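Local coordinates for concanavalin A-like lectin protein kinase family protein (Theobroma cacao, PDB 6CTH), which probably transfers phosphate from ATP to protein hydroxyl groups, as a plant kinase of the lectin receptor type, and here holds an oxindole inhibitor in its cleft, at residues L23-Y32 with I43-A51; I56-I66 with W80-Y91. All coordinates share one frame; numbering follows the deposited sequence.

Contact 1 of 2, residues L23-Y32 with I43-A51; sequences LGEGGFGSVY and IAVKKVSRA. With FE7 (N-{(3Z)-2-oxo-3-[phenyl({4-[(piperidin-1-yl)methyl]phenyl}amino)methylidene]-2,3-dihydro-1H-indol-5-yl}ethanesulfonamide), chain B.
V45 O is approached by two groups of the facing strand: Y32 N donates a nearly straight hydrogen bond of 2.7 Å to it, and V31 CA turns its hydrogen toward the same oxygen. V45 N answers to Y32 O, so these two residues form an antiparallel hydrogen-bonded pair, and beyond the V31–K46 pair K47 N reaches S30 O at 2.9 Å. Nearer the turn, G29 has no side chain, which lets its CA lie 3.2 Å from K47 O, while S49 N bonds to F28 O.

The GEGGFGSV sequence is the glycine-rich loop of protein kinases, and K46, in AVK, corresponds to the lysine that in other kinases meets the ATP phosphates. Its extended chain crosses F28 at about a right angle and sets NZ over one ring face, 3.6 Å from the centroid, a cation-pi contact that CE extends as CH-pi. With chi1 of F28 at 56°, CG lies between the backbone N and the carbonyl carbon, and the ring is turned to the lysine's end; V48 CG2 touches the ring edge 3.8 Å from F28 CE1. Small and branched residues line the inhibitor: A44 CB lies 3.3 Å from FE7 N1, V31 CB packs on its phenyl ring, and G24, without a side chain, brings CA close to the same ring. L23 and G24 both face V31 in a classic beta bulge.

On its other edge strand 41-48 bonds to strand 86-92; helix 7-14 covers the Y32 and V45 face, and F28 touches E58 and E62 of helix 54-66.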
loop_
_atom_site.group_PDB
_atom_site.type_symbol
_atom_site.label_atom_id
_atom_site.label_comp_id
_atom_site.label_asym_id
_atom_site.label_seq_id
_atom_site.Cartn_x
_atom_site.Cartn_y
_atom_site.Cartn_z
ATOM N N LEU A 23 -5.032 -5.602 -17.015
ATOM C CA LEU A 23 -4.056 -4.668 -16.512
ATOM C C LEU A 23 -3.170 -5.316 -15.472
ATOM O O LEU A 23 -2.007 -4.960 -15.342
ATOM C CB LEU A 23 -4.761 -3.431 -15.903
ATOM C CG LEU A 23 -5.481 -2.547 -16.924
ATOM C CD1 LEU A 23 -6.393 -1.528 -16.222
ATOM C CD2 LEU A 23 -4.478 -1.854 -17.845
ATOM N N GLY A 24 -3.724 -6.271 -14.734
ATOM C CA GLY A 24 -2.956 -6.961 -13.682
ATOM C C GLY A 24 -3.882 -7.739 -12.771
ATOM O O GLY A 24 -5.087 -7.834 -12.995
ATOM N N GLU A 25 -3.280 -8.367 -11.773
ATOM C CA GLU A 25 -4.010 -9.072 -10.752
ATOM C C GLU A 25 -4.179 -8.133 -9.589
ATOM O O GLU A 25 -3.194 -7.676 -9.024
ATOM C CB GLU A 25 -3.222 -10.302 -10.269
ATOM C CG GLU A 25 -3.020 -11.333 -11.377
ATOM C CD GLU A 25 -4.284 -11.784 -12.052
ATOM O OE1 GLU A 25 -5.351 -11.819 -11.384
ATOM O OE2 GLU A 25 -4.213 -12.133 -13.266
ATOM N N GLY A 26 -5.423 -7.929 -9.211
ATOM C CA GLY A 26 -5.790 -7.269 -7.956
ATOM C C GLY A 26 -5.735 -8.273 -6.818
ATOM O O GLY A 26 -5.340 -9.462 -7.006
ATOM N N GLY A 27 -6.114 -7.833 -5.631
ATOM C CA GLY A 27 -6.062 -8.708 -4.475
ATOM C C GLY A 27 -6.992 -9.909 -4.479
ATOM O O GLY A 27 -6.706 -10.929 -3.860
ATOM N N PHE A 28 -8.129 -9.789 -5.144
ATOM C CA PHE A 28 -9.152 -10.833 -5.120
ATOM C C PHE A 28 -9.881 -10.879 -6.465
ATOM O O PHE A 28 -11.097 -11.176 -6.538
ATOM C CB PHE A 28 -10.078 -10.642 -3.895
ATOM C CG PHE A 28 -10.735 -9.273 -3.806
ATOM C CD1 PHE A 28 -11.957 -9.021 -4.440
ATOM C CD2 PHE A 28 -10.153 -8.243 -3.051
ATOM C CE1 PHE A 28 -12.570 -7.769 -4.345
ATOM C CE2 PHE A 28 -10.773 -6.993 -2.938
ATOM C CZ PHE A 28 -11.980 -6.755 -3.590
ATOM N N GLY A 29 -9.108 -10.666 -7.543
ATOM C CA GLY A 29 -9.617 -10.748 -8.919
ATOM C C GLY A 29 -8.666 -10.059 -9.896
ATOM O O GLY A 29 -7.744 -9.344 -9.499
ATOM N N SER A 30 -8.859 -10.309 -11.164
ATOM C CA SER A 30 -8.116 -9.644 -12.220
ATOM C C SER A 30 -8.741 -8.285 -12.512
ATOM O O SER A 30 -9.965 -8.137 -12.457
ATOM C CB SER A 30 -8.172 -10.483 -13.488
ATOM O OG SER A 30 -7.381 -11.662 -13.308
ATOM N N VAL A 31 -7.916 -7.333 -12.910
ATOM C CA VAL A 31 -8.410 -5.998 -13.290
ATOM C C VAL A 31 -8.211 -5.790 -14.793
ATOM O O VAL A 31 -7.108 -6.045 -15.336
ATOM C CB VAL A 31 -7.668 -4.910 -12.509
ATOM C CG1 VAL A 31 -8.247 -3.522 -12.798
ATOM C CG2 VAL A 31 -7.710 -5.212 -11.005
ATOM N N TYR A 32 -9.257 -5.283 -15.445
ATOM C CA TYR A 32 -9.295 -5.069 -16.901
ATOM C C TYR A 32 -9.518 -3.620 -17.248
ATOM O O TYR A 32 -10.294 -2.957 -16.551
ATOM C CB TYR A 32 -10.405 -5.905 -17.519
ATOM C CG TYR A 32 -10.170 -7.397 -17.362
ATOM C CD1 TYR A 32 -10.518 -8.047 -16.182
ATOM C CD2 TYR A 32 -9.602 -8.154 -18.390
ATOM C CE1 TYR A 32 -10.299 -9.398 -16.007
ATOM C CE2 TYR A 32 -9.357 -9.498 -18.212
ATOM C CZ TYR A 32 -9.736 -10.123 -17.033
ATOM O OH TYR A 32 -9.528 -11.461 -16.825
ATOM N N ILE A 43 -11.877 3.118 -18.012
ATOM C CA ILE A 43 -12.083 2.783 -16.612
ATOM C C ILE A 43 -11.275 1.518 -16.282
ATOM O O ILE A 43 -10.754 0.880 -17.210
ATOM C CB ILE A 43 -13.562 2.547 -16.274
ATOM C CG1 ILE A 43 -14.195 1.485 -17.168
ATOM C CG2 ILE A 43 -14.339 3.874 -16.347
ATOM C CD1 ILE A 43 -15.635 1.146 -16.853
ATOM N N ALA A 44 -11.225 1.147 -15.007
ATOM C CA ALA A 44 -10.591 -0.109 -14.580
ATOM C C ALA A 44 -11.658 -0.962 -13.915
ATOM O O ALA A 44 -12.340 -0.503 -12.991
ATOM C CB ALA A 44 -9.454 0.169 -13.626
ATOM N N VAL A 45 -11.835 -2.190 -14.395
ATOM C CA VAL A 45 -12.899 -3.056 -13.928
ATOM C C VAL A 45 -12.222 -4.253 -13.273
ATOM O O VAL A 45 -11.480 -4.966 -13.947
ATOM C CB VAL A 45 -13.772 -3.535 -15.083
ATOM C CG1 VAL A 45 -14.880 -4.473 -14.609
ATOM C CG2 VAL A 45 -14.359 -2.334 -15.836
ATOM N N LYS A 46 -12.499 -4.463 -11.993
ATOM C CA LYS A 46 -12.059 -5.650 -11.275
ATOM C C LYS A 46 -13.152 -6.708 -11.272
ATOM O O LYS A 46 -14.257 -6.482 -10.768
ATOM C CB LYS A 46 -11.669 -5.272 -9.856
ATOM C CG LYS A 46 -11.143 -6.454 -9.048
ATOM C CD LYS A 46 -10.487 -6.014 -7.761
ATOM C CE LYS A 46 -9.761 -7.180 -7.098
ATOM N NZ LYS A 46 -8.972 -6.660 -5.970
ATOM N N LYS A 47 -12.835 -7.865 -11.863
ATOM C CA LYS A 47 -13.698 -9.012 -11.889
ATOM C C LYS A 47 -13.327 -9.940 -10.740
ATOM O O LYS A 47 -12.215 -10.490 -10.708
ATOM C CB LYS A 47 -13.524 -9.732 -13.217
ATOM C CG LYS A 47 -14.468 -10.904 -13.399
ATOM C CD LYS A 47 -14.401 -11.364 -14.839
ATOM C CE LYS A 47 -15.428 -12.456 -15.098
ATOM N NZ LYS A 47 -15.057 -13.756 -14.471
ATOM N N VAL A 48 -14.244 -10.109 -9.801
ATOM C CA VAL A 48 -13.966 -10.862 -8.603
ATOM C C VAL A 48 -13.909 -12.347 -8.890
ATOM O O VAL A 48 -14.653 -12.887 -9.710
ATOM C CB VAL A 48 -14.987 -10.553 -7.509
ATOM C CG1 VAL A 48 -14.869 -11.480 -6.314
ATOM C CG2 VAL A 48 -14.842 -9.085 -7.098
ATOM N N SER A 49 -12.953 -12.964 -8.223
ATOM C CA SER A 49 -12.690 -14.375 -8.310
ATOM C C SER A 49 -13.611 -15.067 -7.287
ATOM O O SER A 49 -13.559 -14.752 -6.093
ATOM C CB SER A 49 -11.209 -14.620 -7.977
ATOM O OG SER A 49 -10.979 -15.999 -7.789
ATOM N N ARG A 50 -14.439 -16.000 -7.750
ATOM C CA ARG A 50 -15.295 -16.826 -6.868
ATOM C C ARG A 50 -14.652 -18.183 -6.535
ATOM O O ARG A 50 -15.366 -19.124 -6.172
ATOM C CB ARG A 50 -16.671 -17.077 -7.533
ATOM N N ALA A 51 -13.320 -18.273 -6.646
ATOM C CA ALA A 51 -12.592 -19.562 -6.611
ATOM C C ALA A 51 -12.360 -20.047 -5.165
ATOM O O ALA A 51 -12.163 -21.248 -4.936
ATOM C CB ALA A 51 -11.266 -19.453 -7.371
HETATM C C4 FE7 B . -6.218 -0.349 -10.656
HETATM C C14 FE7 B . -2.664 -4.118 -10.796
HETATM C C5 FE7 B . -7.243 0.607 -10.536
HETATM C C6 FE7 B . -8.132 0.591 -9.475
HETATM C C11 FE7 B . -3.767 -1.837 -11.940
HETATM C C7 FE7 B . -7.983 -0.375 -8.497
HETATM C C8 FE7 B . -6.149 1.170 -12.436
HETATM C C9 FE7 B . -5.491 -0.039 -11.877
HETATM C C10 FE7 B . -4.389 -0.613 -12.474
HETATM C C12 FE7 B . -4.449 -3.047 -11.974
HETATM C C13 FE7 B . -3.898 -4.178 -11.402
HETATM N N1 FE7 B . -7.164 1.488 -11.599
HETATM N N2 FE7 B . -3.826 0.024 -13.510
HETATM C C3 FE7 B . -6.073 -1.304 -9.651
HETATM N N3 FE7 B . 0.067 -1.544 -18.392
HETATM O O2 FE7 B . -5.851 1.772 -13.460
HETATM C C2 FE7 B . -6.939 -1.292 -8.557
HETATM N N FE7 B . -6.751 -2.143 -7.429
HETATM S S FE7 B . -5.607 -3.250 -7.132
HETATM O O FE7 B . -4.995 -3.631 -8.364
HETATM O O1 FE7 B . -6.199 -4.251 -6.302
HETATM C C1 FE7 B . -4.519 -2.236 -6.187
HETATM C C FE7 B . -5.364 -1.437 -5.226
HETATM C C16 FE7 B . -2.518 -1.791 -11.333
HETATM C C15 FE7 B . -1.975 -2.926 -10.763
HETATM C C17 FE7 B . -2.771 -0.281 -14.398
HETATM C C22 FE7 B . -2.094 -1.492 -14.358
HETATM C C21 FE7 B . -1.039 -1.728 -15.220
HETATM C C20 FE7 B . -0.635 -0.768 -16.135
HETATM C C19 FE7 B . -1.313 0.439 -16.165
HETATM C C18 FE7 B . -2.372 0.684 -15.312
HETATM C C23 FE7 B . 0.507 -1.035 -17.086
HETATM C C28 FE7 B . 1.191 -1.644 -19.324
HETATM C C27 FE7 B . 0.733 -2.073 -20.699
HETATM C C26 FE7 B . -0.015 -3.387 -20.639
HETATM C C25 FE7 B . -1.104 -3.342 -19.587
HETATM C C24 FE7 B . -0.558 -2.861 -18.262
HETATM O O HOH W 1 -11.202 -12.756 -11.741
#

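Contact 2 of 2, residues I56-I66 with W80-Y91; sequences IKEYASEVKII and WCHERGELMLVY. With FE7 (N-{(3Z)-2-oxo-3-[phenyl({4-[(piperidin-1-yl)methyl]phenyl}amino)methylidene]-2,3-dihydro-1H-indol-5-yl}ethanesulfonamide), chain B.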
loop_
_atom_site.group_PDB
_atom_site.type_symbol
_atom_site.label_atom_id
_atom_site.label_comp_id
_atom_site.label_asym_id
_atom_site.label_seq_id
_atom_site.Cartn_x
_atom_site.Cartn_y
_atom_site.Cartn_z
ATOM N N ILE A 56 -16.029 -13.358 -2.369
ATOM C CA ILE A 56 -17.280 -12.614 -2.006
ATOM C C ILE A 56 -17.163 -11.853 -0.677
ATOM O O ILE A 56 -17.759 -10.775 -0.534
ATOM C CB ILE A 56 -18.613 -13.464 -2.041
ATOM C CG1 ILE A 56 -19.848 -12.561 -1.750
ATOM C CG2 ILE A 56 -18.599 -14.630 -1.060
ATOM C CD1 ILE A 56 -21.189 -13.054 -2.299
ATOM N N LYS A 57 -16.404 -12.393 0.277
ATOM C CA LYS A 57 -16.163 -11.697 1.524
ATOM C C LYS A 57 -15.353 -10.408 1.247
ATOM O O LYS A 57 -15.687 -9.342 1.803
ATOM C CB LYS A 57 -15.442 -12.606 2.529
ATOM N N GLU A 58 -14.336 -10.490 0.381
ATOM C CA GLU A 58 -13.495 -9.321 0.090
ATOM C C GLU A 58 -14.240 -8.301 -0.752
ATOM O O GLU A 58 -14.112 -7.116 -0.486
ATOM C CB GLU A 58 -12.145 -9.650 -0.543
ATOM C CG GLU A 58 -11.200 -10.382 0.407
ATOM C CD GLU A 58 -9.734 -10.252 0.034
ATOM O OE1 GLU A 58 -9.120 -9.165 0.126
ATOM O OE2 GLU A 58 -9.130 -11.270 -0.346
ATOM N N TYR A 59 -15.059 -8.735 -1.711
ATOM C CA TYR A 59 -15.948 -7.819 -2.412
ATOM C C TYR A 59 -16.851 -7.073 -1.427
ATOM O O TYR A 59 -16.972 -5.837 -1.482
ATOM C CB TYR A 59 -16.822 -8.592 -3.440
ATOM C CG TYR A 59 -17.915 -7.783 -4.044
ATOM C CD1 TYR A 59 -17.697 -7.018 -5.194
ATOM C CD2 TYR A 59 -19.157 -7.703 -3.434
ATOM C CE1 TYR A 59 -18.716 -6.222 -5.730
ATOM C CE2 TYR A 59 -20.181 -6.937 -3.969
ATOM C CZ TYR A 59 -19.953 -6.201 -5.111
ATOM O OH TYR A 59 -20.963 -5.437 -5.602
ATOM N N ALA A 60 -17.462 -7.803 -0.498
ATOM C CA ALA A 60 -18.445 -7.195 0.425
ATOM C C ALA A 60 -17.800 -6.166 1.365
ATOM O O ALA A 60 -18.340 -5.042 1.571
ATOM C CB ALA A 60 -19.138 -8.274 1.230
ATOM N N SER A 61 -16.641 -6.549 1.901
ATOM C CA SER A 61 -15.796 -5.663 2.662
ATOM C C SER A 61 -15.397 -4.431 1.835
ATOM O O SER A 61 -15.465 -3.308 2.345
ATOM C CB SER A 61 -14.542 -6.398 3.186
ATOM O OG SER A 61 -13.656 -5.447 3.775
ATOM N N GLU A 62 -14.958 -4.612 0.596
ATOM C CA GLU A 62 -14.542 -3.473 -0.197
ATOM C C GLU A 62 -15.698 -2.494 -0.364
ATOM O O GLU A 62 -15.519 -1.294 -0.097
ATOM C CB GLU A 62 -13.953 -3.875 -1.536
ATOM C CG GLU A 62 -13.679 -2.738 -2.546
ATOM C CD GLU A 62 -12.226 -2.295 -2.666
ATOM O OE1 GLU A 62 -11.348 -2.839 -1.996
ATOM O OE2 GLU A 62 -11.943 -1.406 -3.496
ATOM N N VAL A 63 -16.874 -2.972 -0.790
ATOM C CA VAL A 63 -18.007 -2.040 -1.015
ATOM C C VAL A 63 -18.400 -1.285 0.244
ATOM O O VAL A 63 -18.658 -0.052 0.197
ATOM C CB VAL A 63 -19.233 -2.751 -1.598
ATOM C CG1 VAL A 63 -20.435 -1.807 -1.661
ATOM C CG2 VAL A 63 -18.886 -3.231 -2.969
ATOM N N LYS A 64 -18.461 -2.020 1.353
ATOM C CA LYS A 64 -18.878 -1.472 2.647
ATOM C C LYS A 64 -17.952 -0.356 3.083
ATOM O O LYS A 64 -18.405 0.724 3.470
ATOM C CB LYS A 64 -18.862 -2.566 3.716
ATOM C CG LYS A 64 -19.411 -2.097 5.068
ATOM C CD LYS A 64 -18.967 -3.031 6.180
ATOM C CE LYS A 64 -19.565 -2.573 7.496
ATOM N NZ LYS A 64 -19.253 -3.533 8.580
ATOM N N ILE A 65 -16.650 -0.647 3.040
ATOM C CA ILE A 65 -15.649 0.247 3.579
ATOM C C ILE A 65 -15.418 1.427 2.615
ATOM O O ILE A 65 -15.371 2.583 3.025
ATOM C CB ILE A 65 -14.327 -0.504 3.827
ATOM C CG1 ILE A 65 -14.478 -1.675 4.822
ATOM C CG2 ILE A 65 -13.236 0.452 4.297
ATOM C CD1 ILE A 65 -14.975 -1.243 6.165
ATOM N N ILE A 66 -15.165 1.124 1.349
ATOM C CA ILE A 66 -14.743 2.180 0.409
ATOM C C ILE A 66 -15.820 3.252 0.196
ATOM O O ILE A 66 -15.485 4.433 -0.056
ATOM C CB ILE A 66 -14.186 1.580 -0.904
ATOM C CG1 ILE A 66 -13.244 2.559 -1.584
ATOM C CG2 ILE A 66 -15.331 1.181 -1.839
ATOM C CD1 ILE A 66 -12.567 1.997 -2.825
ATOM N N TRP A 80 -20.171 -0.546 -9.078
ATOM C CA TRP A 80 -20.220 -1.945 -8.662
ATOM C C TRP A 80 -21.188 -2.697 -9.571
ATOM O O TRP A 80 -21.980 -2.090 -10.323
ATOM C CB TRP A 80 -20.692 -2.075 -7.207
ATOM C CG TRP A 80 -22.046 -1.440 -6.959
ATOM C CD1 TRP A 80 -22.315 -0.104 -6.891
ATOM C CD2 TRP A 80 -23.299 -2.108 -6.760
ATOM N NE1 TRP A 80 -23.660 0.108 -6.684
ATOM C CE2 TRP A 80 -24.291 -1.103 -6.600
ATOM C CE3 TRP A 80 -23.687 -3.452 -6.717
ATOM C CZ2 TRP A 80 -25.656 -1.401 -6.388
ATOM C CZ3 TRP A 80 -25.055 -3.763 -6.510
ATOM C CH2 TRP A 80 -26.017 -2.733 -6.339
ATOM N N CYS A 81 -21.104 -4.017 -9.504
ATOM C CA CYS A 81 -22.033 -4.910 -10.206
ATOM C C CYS A 81 -22.118 -6.184 -9.379
ATOM O O CYS A 81 -21.070 -6.762 -8.987
ATOM C CB CYS A 81 -21.549 -5.182 -11.626
ATOM S SG CYS A 81 -22.482 -6.464 -12.554
ATOM N N HIS A 82 -23.350 -6.569 -9.040
ATOM C CA HIS A 82 -23.652 -7.816 -8.307
ATOM C C HIS A 82 -24.843 -8.414 -9.034
ATOM O O HIS A 82 -25.980 -8.007 -8.761
ATOM C CB HIS A 82 -24.034 -7.518 -6.836
ATOM C CG HIS A 82 -24.223 -8.746 -5.990
ATOM N ND1 HIS A 82 -23.754 -8.833 -4.696
ATOM C CD2 HIS A 82 -24.807 -9.942 -6.254
ATOM C CE1 HIS A 82 -24.044 -10.023 -4.199
ATOM N NE2 HIS A 82 -24.690 -10.714 -5.124
ATOM N N GLU A 83 -24.585 -9.318 -9.982
ATOM C CA GLU A 83 -25.609 -9.713 -10.966
ATOM C C GLU A 83 -25.406 -11.142 -11.419
ATOM O O GLU A 83 -24.348 -11.468 -11.972
ATOM C CB GLU A 83 -25.576 -8.775 -12.179
ATOM C CG GLU A 83 -26.911 -8.668 -12.884
ATOM C CD GLU A 83 -26.795 -8.225 -14.333
ATOM O OE1 GLU A 83 -26.277 -7.114 -14.578
ATOM O OE2 GLU A 83 -27.252 -8.977 -15.230
ATOM N N ARG A 84 -26.436 -11.975 -11.221
ATOM C CA ARG A 84 -26.326 -13.434 -11.361
ATOM C C ARG A 84 -25.234 -13.890 -10.340
ATOM O O ARG A 84 -25.286 -13.467 -9.165
ATOM C CB ARG A 84 -26.055 -13.825 -12.830
ATOM N N GLY A 85 -24.254 -14.693 -10.756
ATOM C CA GLY A 85 -23.115 -15.046 -9.880
ATOM C C GLY A 85 -21.975 -14.028 -9.776
ATOM O O GLY A 85 -21.197 -14.071 -8.812
ATOM N N GLU A 86 -21.904 -13.109 -10.749
ATOM C CA GLU A 86 -20.740 -12.253 -10.994
ATOM C C GLU A 86 -20.716 -10.966 -10.117
ATOM O O GLU A 86 -21.679 -10.209 -10.035
ATOM C CB GLU A 86 -20.647 -11.863 -12.480
ATOM C CG GLU A 86 -20.464 -13.030 -13.466
ATOM C CD GLU A 86 -19.024 -13.237 -13.901
ATOM O OE1 GLU A 86 -18.799 -13.624 -15.071
ATOM O OE2 GLU A 86 -18.104 -13.037 -13.069
ATOM N N LEU A 87 -19.586 -10.756 -9.476
ATOM C CA LEU A 87 -19.347 -9.587 -8.611
ATOM C C LEU A 87 -18.215 -8.787 -9.255
ATOM O O LEU A 87 -17.196 -9.381 -9.654
ATOM C CB LEU A 87 -18.921 -10.029 -7.233
ATOM C CG LEU A 87 -19.742 -11.024 -6.421
ATOM C CD1 LEU A 87 -18.919 -11.590 -5.279
ATOM C CD2 LEU A 87 -20.995 -10.397 -5.891
ATOM N N MET A 88 -18.408 -7.473 -9.399
ATOM C CA MET A 88 -17.413 -6.581 -10.013
ATOM C C MET A 88 -17.363 -5.183 -9.435
ATOM O O MET A 88 -18.389 -4.692 -8.964
ATOM C CB MET A 88 -17.662 -6.467 -11.491
ATOM C CG MET A 88 -17.476 -7.847 -12.102
ATOM S SD MET A 88 -17.289 -7.693 -13.813
ATOM C CE MET A 88 -19.025 -7.764 -14.161
ATOM N N LEU A 89 -16.180 -4.560 -9.522
ATOM C CA LEU A 89 -15.906 -3.254 -8.934
ATOM C C LEU A 89 -15.229 -2.368 -9.986
ATOM O O LEU A 89 -14.353 -2.825 -10.753
ATOM C CB LEU A 89 -15.011 -3.384 -7.709
ATOM C CG LEU A 89 -15.533 -4.250 -6.561
ATOM C CD1 LEU A 89 -14.375 -4.801 -5.718
ATOM C CD2 LEU A 89 -16.526 -3.433 -5.737
ATOM N N VAL A 90 -15.644 -1.108 -10.049
ATOM C CA VAL A 90 -15.195 -0.216 -11.113
ATOM C C VAL A 90 -14.516 0.998 -10.530
ATOM O O VAL A 90 -15.055 1.603 -9.601
ATOM C CB VAL A 90 -16.403 0.264 -11.978
ATOM C CG1 VAL A 90 -15.898 1.039 -13.187
ATOM C CG2 VAL A 90 -17.223 -0.916 -12.429
ATOM N N TYR A 91 -13.372 1.381 -11.090
ATOM C CA TYR A 91 -12.538 2.477 -10.607
ATOM C C TYR A 91 -12.040 3.311 -11.778
ATOM O O TYR A 91 -12.149 2.880 -12.942
ATOM C CB TYR A 91 -11.304 1.917 -9.897
ATOM C CG TYR A 91 -11.538 0.843 -8.872
ATOM C CD1 TYR A 91 -11.571 -0.488 -9.226
ATOM C CD2 TYR A 91 -11.638 1.168 -7.518
ATOM C CE1 TYR A 91 -11.688 -1.480 -8.264
ATOM C CE2 TYR A 91 -11.803 0.195 -6.575
ATOM C CZ TYR A 91 -11.839 -1.115 -6.926
ATOM O OH TYR A 91 -11.960 -2.091 -5.968
HETATM C C4 FE7 B . -6.218 -0.349 -10.656
HETATM C C14 FE7 B . -2.664 -4.118 -10.796
HETATM C C5 FE7 B . -7.243 0.607 -10.536
HETATM C C6 FE7 B . -8.132 0.591 -9.475
HETATM C C11 FE7 B . -3.767 -1.837 -11.940
HETATM C C7 FE7 B . -7.983 -0.375 -8.497
HETATM C C8 FE7 B . -6.149 1.170 -12.436
HETATM C C9 FE7 B . -5.491 -0.039 -11.877
HETATM C C10 FE7 B . -4.389 -0.613 -12.474
HETATM C C12 FE7 B . -4.449 -3.047 -11.974
HETATM C C13 FE7 B . -3.898 -4.178 -11.402
HETATM N N1 FE7 B . -7.164 1.488 -11.599
HETATM N N2 FE7 B . -3.826 0.024 -13.510
HETATM C C3 FE7 B . -6.073 -1.304 -9.651
HETATM N N3 FE7 B . 0.067 -1.544 -18.392
HETATM O O2 FE7 B . -5.851 1.772 -13.460
HETATM C C2 FE7 B . -6.939 -1.292 -8.557
HETATM N N FE7 B . -6.751 -2.143 -7.429
HETATM S S FE7 B . -5.607 -3.250 -7.132
HETATM O O FE7 B . -4.995 -3.631 -8.364
HETATM O O1 FE7 B . -6.199 -4.251 -6.302
HETATM C C1 FE7 B . -4.519 -2.236 -6.187
HETATM C C FE7 B . -5.364 -1.437 -5.226
HETATM C C16 FE7 B . -2.518 -1.791 -11.333
HETATM C C15 FE7 B . -1.975 -2.926 -10.763
HETATM C C17 FE7 B . -2.771 -0.281 -14.398
HETATM C C22 FE7 B . -2.094 -1.492 -14.358
HETATM C C21 FE7 B . -1.039 -1.728 -15.220
HETATM C C20 FE7 B . -0.635 -0.768 -16.135
HETATM C C19 FE7 B . -1.313 0.439 -16.165
HETATM C C18 FE7 B . -2.372 0.684 -15.312
HETATM C C23 FE7 B . 0.507 -1.035 -17.086
HETATM C C28 FE7 B . 1.191 -1.644 -19.324
HETATM C C27 FE7 B . 0.733 -2.073 -20.699
HETATM C C26 FE7 B . -0.015 -3.387 -20.639
HETATM C C25 FE7 B . -1.104 -3.342 -19.587
HETATM C C24 FE7 B . -0.558 -2.861 -18.262
#
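E62 and Y91 meet in the tightly packed part of this contact. Y91 OH donates to E62 OE2 at 2.6 Å, coming from above the carboxylate plane, while that oxygen lies in the plane of the tyrosine ring, at its edge. The glutamate leaves the helix with CG anti to the backbone N (chi1 171°) and then bends at chi2; OE1 accepts a hydrogen bond from F160 N, so both carboxylate oxygens of this buried acid have a donor. I66 CD1 fills in at the edge of the Y91 ring, and FE7 lies over one face, with Y91 CB 3.5 Å from FE7 C6.

Y59 wedges between helix and strands. L87 CB sits over one ring face, 4.0 Å from the centroid, and V63 CG2 over the opposite one; L89 CD2 comes obliquely to 3.5 Å from Y59 CE1 and also meets V63 CG2 at 3.6 Å. The tyrosine suits this place because its ring offers two flat faces to the aliphatic groups of L87 and V63, and its length carries the hydroxyl across to W80 and the C81 carbonyl; the helix and strand 86-91 axes approach to 9.5 Å. This is the kinase N-lobe pattern of helix C on the central sheet: E62 stands at the place of the conserved helix C glutamate, and Y91 at that of the gatekeeper.

Toward solvent the packing thins. Exposed I56 gives only aliphatic contacts, its CB 3.8 Å from L87 CD1, and H82 and W80 touch chiefly the Y59 hydroxyl end. Past them the hairpin closes in a type II' turn, E83 to E86, where R84 and G85 are exposed and poorly ordered.

Overall arrangement
Contacts 1 and 2 share one sheet: strands 41-48 and 86-92 are neighbours, and K46 N to L89 O and A44 N to Y91 O, each 2.8 Å, are probable hydrogen bonds between them. Contact 1, partly buried, is mostly strand pairing, with backbone bonds and a lysine over a ring; contact 2 is more buried and works through side chains, apolar but for one phenol–carboxylate bond. Both border FE7, from the glycine-rich loop and from the gatekeeper position. K46 NZ stays 6.0 Å from E62 OE1, so the lysine–glutamate salt bridge of active kinases is not formed here, and each side chain has other partners.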